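Local coordinates for FdhC (Acinetobacter nosocomialis, PDB 5KTA), which binds coenzyme A and probably transfers an acyl group from its thioester to an acceptor substrate, as GNAT-family acetyltransferases do, at residues Phe4-Asn9 / Val115-Phe120; His129-Lys134 / Asn157-Phe162. All blocks are in the same frame, centred on the assembly; numbering follows the deposited sequence.

Contact 1. Residues Phe4-Asn9 / Val115-Phe120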
loop_
_atom_site.group_PDB
_atom_site.type_symbol
_atom_site.label_atom_id
_atom_site.label_comp_id
_atom_site.label_asym_id
_atom_site.label_seq_id
_atom_site.Cartn_x
_atom_site.Cartn_y
_atom_site.Cartn_z
ATOM N N PHE A 4 -12.978 6.219 4.660
ATOM C CA PHE A 4 -12.231 6.448 3.476
ATOM C C PHE A 4 -13.180 6.273 2.331
ATOM O O PHE A 4 -14.137 5.512 2.401
ATOM C CB PHE A 4 -11.127 5.404 3.414
ATOM C CG PHE A 4 -10.074 5.602 4.467
ATOM C CD1 PHE A 4 -10.134 4.887 5.673
ATOM C CD2 PHE A 4 -9.063 6.527 4.298
ATOM C CE1 PHE A 4 -9.201 5.100 6.667
ATOM C CE2 PHE A 4 -8.108 6.720 5.283
ATOM C CZ PHE A 4 -8.158 5.987 6.475
ATOM N N ASN A 5 -12.909 6.958 1.242
ATOM C CA ASN A 5 -13.704 6.762 0.033
ATOM C C ASN A 5 -12.678 6.818 -1.084
ATOM O O ASN A 5 -12.524 7.817 -1.751
ATOM C CB ASN A 5 -14.802 7.838 -0.105
ATOM C CG ASN A 5 -15.622 8.017 1.169
ATOM O OD1 ASN A 5 -16.509 7.220 1.492
ATOM N ND2 ASN A 5 -15.297 9.058 1.913
ATOM N N LEU A 6 -11.930 5.739 -1.210
ATOM C CA LEU A 6 -10.773 5.722 -2.100
ATOM C C LEU A 6 -11.101 4.981 -3.378
ATOM O O LEU A 6 -11.232 3.782 -3.387
ATOM C CB LEU A 6 -9.597 5.084 -1.358
ATOM C CG LEU A 6 -9.207 5.885 -0.111
ATOM C CD1 LEU A 6 -8.336 4.980 0.766
ATOM C CD2 LEU A 6 -8.446 7.145 -0.413
ATOM N N LYS A 7 -11.253 5.722 -4.486
ATOM C CA LYS A 7 -11.636 5.114 -5.761
ATOM C C LYS A 7 -10.824 5.783 -6.852
ATOM O O LYS A 7 -10.767 6.984 -6.877
ATOM C CB LYS A 7 -13.122 5.433 -5.925
ATOM C CG LYS A 7 -13.768 5.110 -7.242
ATOM C CD LYS A 7 -14.327 3.702 -7.258
ATOM C CE LYS A 7 -14.331 3.077 -8.658
ATOM N NZ LYS A 7 -15.484 3.597 -9.412
ATOM N N ALA A 8 -10.215 5.023 -7.721
ATOM C CA ALA A 8 -9.379 5.540 -8.802
ATOM C C ALA A 8 -10.066 5.107 -10.137
ATOM O O ALA A 8 -11.244 4.708 -10.153
ATOM C CB ALA A 8 -7.936 5.031 -8.678
ATOM N N ASN A 9 -9.351 5.130 -11.240
ATOM C CA ASN A 9 -9.995 4.882 -12.534
ATOM C C ASN A 9 -10.540 3.473 -12.737
ATOM O O ASN A 9 -11.673 3.295 -13.280
ATOM C CB ASN A 9 -9.023 5.275 -13.652
ATOM C CG ASN A 9 -9.733 5.473 -15.019
ATOM O OD1 ASN A 9 -10.835 5.942 -15.106
ATOM N ND2 ASN A 9 -9.058 5.138 -16.050
ATOM N N VAL A 115 -3.130 5.387 -1.954
ATOM C CA VAL A 115 -2.360 5.519 -0.719
ATOM C C VAL A 115 -2.067 6.996 -0.359
ATOM O O VAL A 115 -2.223 7.389 0.829
ATOM C CB VAL A 115 -1.057 4.705 -0.780
ATOM C CG1 VAL A 115 -0.085 5.042 0.362
ATOM C CG2 VAL A 115 -1.367 3.232 -0.692
ATOM N N TYR A 116 -1.552 7.755 -1.330
ATOM C CA TYR A 116 -1.171 9.150 -1.078
ATOM C C TYR A 116 -2.359 10.049 -0.777
ATOM O O TYR A 116 -2.306 10.920 0.115
ATOM C CB TYR A 116 -0.280 9.689 -2.175
ATOM C CG TYR A 116 1.059 8.994 -2.266
ATOM C CD1 TYR A 116 1.889 8.899 -1.155
ATOM C CD2 TYR A 116 1.512 8.443 -3.456
ATOM C CE1 TYR A 116 3.134 8.287 -1.224
ATOM C CE2 TYR A 116 2.756 7.811 -3.530
ATOM C CZ TYR A 116 3.552 7.742 -2.413
ATOM O OH TYR A 116 4.772 7.145 -2.405
ATOM N N GLU A 117 -3.459 9.806 -1.467
ATOM C CA GLU A 117 -4.710 10.457 -1.154
ATOM C C GLU A 117 -5.163 10.188 0.317
ATOM O O GLU A 117 -5.452 11.125 1.085
ATOM C CB GLU A 117 -5.771 10.004 -2.156
ATOM C CG GLU A 117 -7.129 10.680 -1.945
ATOM C CD GLU A 117 -8.142 10.341 -3.066
ATOM O OE1 GLU A 117 -9.317 10.114 -2.734
ATOM O OE2 GLU A 117 -7.806 10.255 -4.288
ATOM N N ALA A 118 -5.202 8.907 0.717
ATOM C CA ALA A 118 -5.522 8.554 2.070
ATOM C C ALA A 118 -4.595 9.228 3.090
ATOM O O ALA A 118 -5.079 9.767 4.123
ATOM C CB ALA A 118 -5.514 7.043 2.255
ATOM N N GLY A 119 -3.304 9.228 2.783
ATOM C CA GLY A 119 -2.291 9.778 3.652
ATOM C C GLY A 119 -2.299 11.308 3.768
ATOM O O GLY A 119 -2.338 11.887 4.869
ATOM N N PHE A 120 -2.146 11.945 2.627
ATOM C CA PHE A 120 -2.019 13.397 2.614
ATOM C C PHE A 120 -3.370 14.082 2.739
ATOM O O PHE A 120 -3.452 15.093 3.409
ATOM C CB PHE A 120 -1.313 13.834 1.373
ATOM C CG PHE A 120 0.119 13.394 1.286
ATOM C CD1 PHE A 120 1.074 13.902 2.162
ATOM C CD2 PHE A 120 0.535 12.510 0.281
ATOM C CE1 PHE A 120 2.398 13.528 2.034
ATOM C CE2 PHE A 120 1.849 12.118 0.159
ATOM C CZ PHE A 120 2.797 12.655 1.005
HETATM O O HOH W 1 -11.263 8.570 -4.203
#
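Leu6 and Phe4 close on the methyl of Ala118 from the N-terminal segment, and their three side chains make the apolar half of this contact. CD1 of Leu6 lies 3.8 Å from Ala118 CB, and the second branch, CD2, sits almost as near to that methyl while also running alongside the stem of Glu117. The Phe4 ring reaches the same methyl obliquely, CE2 being 4.0 Å from Ala118 CB. With CG beside the backbone N and opposite the carbonyl carbon (chi1 -69°), Phe4 sends its ring toward the helix although its CB does not point there.

The polar half runs through one ordered water. Glu117, with CG anti to its own N (chi1 -178°) and the chain extended beyond, slides past Leu6 in the opposite direction, bringing OE1 to 3.9 Å from Leu6 CD2 and within reach of a water on the backbone of 4-9. The water accepts from Lys7 N at 2.9 Å; Asn5 O and Glu117 OE1, each also 2.9 Å from it, are placed to accept from it, but more acceptors surround the water than it has protons, so the two bonds need not be made at once. The carboxylate thus meets the backbone of Asn5 and Lys7 through the water, Asn5 O itself lying 4.1 Å from OE1.

In the GNAT fold, this is the N-terminal edge of the central antiparallel sheet resting against helix 107-122. Leu6 shares a backbone hydrogen bond with Leu13 of the neighbouring strand 11-15 and packs on its side chain. The Phe4 ring also meets Tyr64 and Phe66 of strand 64-70 edge-to-face. Phe4 and Asn5 belong to a magnesium site seen in this protein. The helix widens to a pi-type turn at 117-120, where Ala118 sits.

Contact 2. Residues His129-Lys134 / Asn157-Phe162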
loop_
_atom_site.group_PDB
_atom_site.type_symbol
_atom_site.label_atom_id
_atom_site.label_comp_id
_atom_site.label_asym_id
_atom_site.label_seq_id
_atom_site.Cartn_x
_atom_site.Cartn_y
_atom_site.Cartn_z
ATOM N N HIS A 129 7.287 8.227 4.385
ATOM C CA HIS A 129 8.619 7.590 4.528
ATOM C C HIS A 129 8.434 6.134 4.170
ATOM O O HIS A 129 7.389 5.563 4.487
ATOM C CB HIS A 129 9.318 7.880 5.916
ATOM C CG HIS A 129 8.622 7.295 7.142
ATOM N ND1 HIS A 129 7.483 7.844 7.705
ATOM C CD2 HIS A 129 8.933 6.226 7.920
ATOM C CE1 HIS A 129 7.110 7.136 8.758
ATOM N NE2 HIS A 129 7.986 6.145 8.916
ATOM N N PHE A 130 9.336 5.523 3.396
ATOM C CA PHE A 130 9.185 4.072 3.115
ATOM C C PHE A 130 10.490 3.483 2.623
ATOM O O PHE A 130 11.344 4.218 2.214
ATOM C CB PHE A 130 8.034 3.762 2.108
ATOM C CG PHE A 130 8.172 4.385 0.763
ATOM C CD1 PHE A 130 7.606 5.603 0.482
ATOM C CD2 PHE A 130 8.827 3.707 -0.279
ATOM C CE1 PHE A 130 7.676 6.144 -0.794
ATOM C CE2 PHE A 130 8.945 4.259 -1.521
ATOM C CZ PHE A 130 8.368 5.510 -1.784
ATOM N N GLU A 131 10.600 2.159 2.643
ATOM C CA GLU A 131 11.820 1.456 2.260
ATOM C C GLU A 131 11.516 0.490 1.133
ATOM O O GLU A 131 10.425 -0.045 1.086
ATOM C CB GLU A 131 12.384 0.685 3.445
ATOM C CG GLU A 131 11.502 -0.454 3.980
ATOM C CD GLU A 131 11.940 -0.994 5.335
ATOM O OE1 GLU A 131 11.701 -2.198 5.620
ATOM O OE2 GLU A 131 12.468 -0.230 6.149
ATOM N N VAL A 132 12.509 0.255 0.272
ATOM C CA VAL A 132 12.439 -0.733 -0.764
ATOM C C VAL A 132 13.717 -1.608 -0.762
ATOM O O VAL A 132 14.862 -1.087 -0.784
ATOM C CB VAL A 132 12.236 -0.063 -2.131
ATOM C CG1 VAL A 132 12.097 -1.136 -3.201
ATOM C CG2 VAL A 132 10.984 0.811 -2.124
ATOM N N MET A 133 13.555 -2.919 -0.765
ATOM C CA MET A 133 14.750 -3.805 -0.869
ATOM C C MET A 133 15.652 -3.487 -2.056
ATOM O O MET A 133 15.165 -3.194 -3.154
ATOM C CB MET A 133 14.371 -5.276 -0.894
ATOM C CG MET A 133 13.979 -5.811 0.479
ATOM S SD MET A 133 14.314 -7.577 0.719
ATOM C CE MET A 133 16.087 -7.701 0.386
ATOM N N LYS A 134 16.962 -3.477 -1.792
ATOM C CA LYS A 134 17.986 -3.264 -2.814
ATOM C C LYS A 134 17.832 -4.374 -3.863
ATOM O O LYS A 134 17.441 -5.497 -3.522
ATOM C CB LYS A 134 19.398 -3.326 -2.214
ATOM C CG LYS A 134 19.771 -2.100 -1.399
ATOM C CD LYS A 134 21.279 -1.843 -1.341
ATOM C CE LYS A 134 21.516 -0.398 -0.949
ATOM N NZ LYS A 134 22.833 -0.077 -0.365
ATOM N N ASN A 157 18.327 -2.101 2.149
ATOM C CA ASN A 157 17.262 -1.293 1.553
ATOM C C ASN A 157 17.697 0.028 1.022
ATOM O O ASN A 157 18.762 0.533 1.366
ATOM C CB ASN A 157 16.196 -0.968 2.593
ATOM C CG ASN A 157 15.539 -2.193 3.153
ATOM O OD1 ASN A 157 14.865 -2.939 2.457
ATOM N ND2 ASN A 157 15.670 -2.359 4.433
ATOM N N ILE A 158 16.792 0.651 0.263
ATOM C CA ILE A 158 16.902 2.030 -0.063
ATOM C C ILE A 158 15.692 2.703 0.613
ATOM O O ILE A 158 14.578 2.136 0.578
ATOM C CB ILE A 158 16.867 2.305 -1.584
ATOM C CG1 ILE A 158 17.969 1.514 -2.327
ATOM C CG2 ILE A 158 16.975 3.783 -1.849
ATOM C CD1 ILE A 158 19.383 1.988 -2.071
ATOM N N TYR A 159 15.942 3.876 1.219
ATOM C CA TYR A 159 14.940 4.667 1.996
ATOM C C TYR A 159 14.570 5.891 1.209
ATOM O O TYR A 159 15.399 6.642 0.647
ATOM C CB TYR A 159 15.443 5.003 3.422
ATOM C CG TYR A 159 15.796 3.737 4.183
ATOM C CD1 TYR A 159 14.807 2.987 4.826
ATOM C CD2 TYR A 159 17.106 3.238 4.200
ATOM C CE1 TYR A 159 15.111 1.792 5.471
ATOM C CE2 TYR A 159 17.419 2.050 4.848
ATOM C CZ TYR A 159 16.418 1.350 5.501
ATOM O OH TYR A 159 16.693 0.178 6.119
ATOM N N TYR A 160 13.272 6.072 1.107
ATOM C CA TYR A 160 12.666 7.107 0.321
ATOM C C TYR A 160 11.788 8.003 1.193
ATOM O O TYR A 160 11.244 7.552 2.234
ATOM C CB TYR A 160 11.781 6.418 -0.735
ATOM C CG TYR A 160 12.504 5.692 -1.794
ATOM C CD1 TYR A 160 12.997 6.369 -2.869
ATOM C CD2 TYR A 160 12.662 4.300 -1.741
ATOM C CE1 TYR A 160 13.612 5.703 -3.890
ATOM C CE2 TYR A 160 13.340 3.625 -2.728
ATOM C CZ TYR A 160 13.805 4.362 -3.807
ATOM O OH TYR A 160 14.435 3.741 -4.834
ATOM N N ILE A 161 11.651 9.252 0.773
ATOM C CA ILE A 161 10.615 10.147 1.252
ATOM C C ILE A 161 9.786 10.641 0.082
ATOM O O ILE A 161 10.274 10.711 -1.056
ATOM C CB ILE A 161 11.182 11.283 2.129
ATOM C CG1 ILE A 161 11.817 10.612 3.367
ATOM C CG2 ILE A 161 10.107 12.331 2.471
ATOM C CD1 ILE A 161 12.117 11.464 4.544
ATOM N N PHE A 162 8.501 10.863 0.331
ATOM C CA PHE A 162 7.574 11.295 -0.702
ATOM C C PHE A 162 6.856 12.508 -0.126
ATOM O O PHE A 162 6.126 12.408 0.873
ATOM C CB PHE A 162 6.594 10.218 -1.114
ATOM C CG PHE A 162 5.812 10.579 -2.334
ATOM C CD1 PHE A 162 4.762 11.462 -2.255
ATOM C CD2 PHE A 162 6.152 10.065 -3.559
ATOM C CE1 PHE A 162 4.059 11.846 -3.382
ATOM C CE2 PHE A 162 5.446 10.448 -4.698
ATOM C CZ PHE A 162 4.397 11.342 -4.598
#
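Val132 and Ile158 exchange two backbone hydrogen bonds, N to O in each direction and both 2.8 Å long. Val132 O also meets Asn157 CA in a CA-H...O contact. Phe130 and Tyr160 form the next hydrogen-bonded pair, with Tyr160 N 2.9 Å from Phe130 O and the return bond from Phe130 N to Tyr160 O.

On the face carrying these four residues, CB of Tyr160 stands over one face of the Phe130 ring, 3.8 Å from its centroid, a CH-pi contact. The two rings are near parallel but slid so far apart that they barely overlap. Phe130 CG lies between its own N and carbonyl carbon (chi1 60°), which swings the ring across to Tyr160. Beyond it, Val132 CG2 touches Tyr160 CE2 at 3.7 Å, while the Tyr160 hydroxyl bonds to His140 of helix 137-146.

On the other face, Glu131 runs alongside Tyr159, with OE2 at the ring edge, 3.4 Å from CE1. Asn157 ND2 donates to Tyr159 OH, which Asp154 also holds. This regular antiparallel pairing belongs to the C-terminal three-stranded sheet of the GNAT fold, packed against helix 137-146 beside Asn136 of the CoA site.

The two contacts lie about 21 Å apart between centres and follow each other along the chain: contact 1 closes with helix 107-122, and strand 127-133 of contact 2 comes next. They belong to different sheets: strand 6-7 is the edge of the five-stranded one, while 129-134 and 157-162 pair in the three-stranded one. Helix 107-122 bridges them, turning Glu117 and Ala118 to the N-terminal segment and Tyr116 and Phe120 to contact 2. There Phe120 CZ packs 3.3 Å from Phe162 O, and the ring of Tyr116 stacks with that of Phe162. One helix therefore joins the N-terminal and C-terminal sheets of the GNAT fold, whose CoA-binding residues include Trp97 on one sheet and Asn136 beside the other.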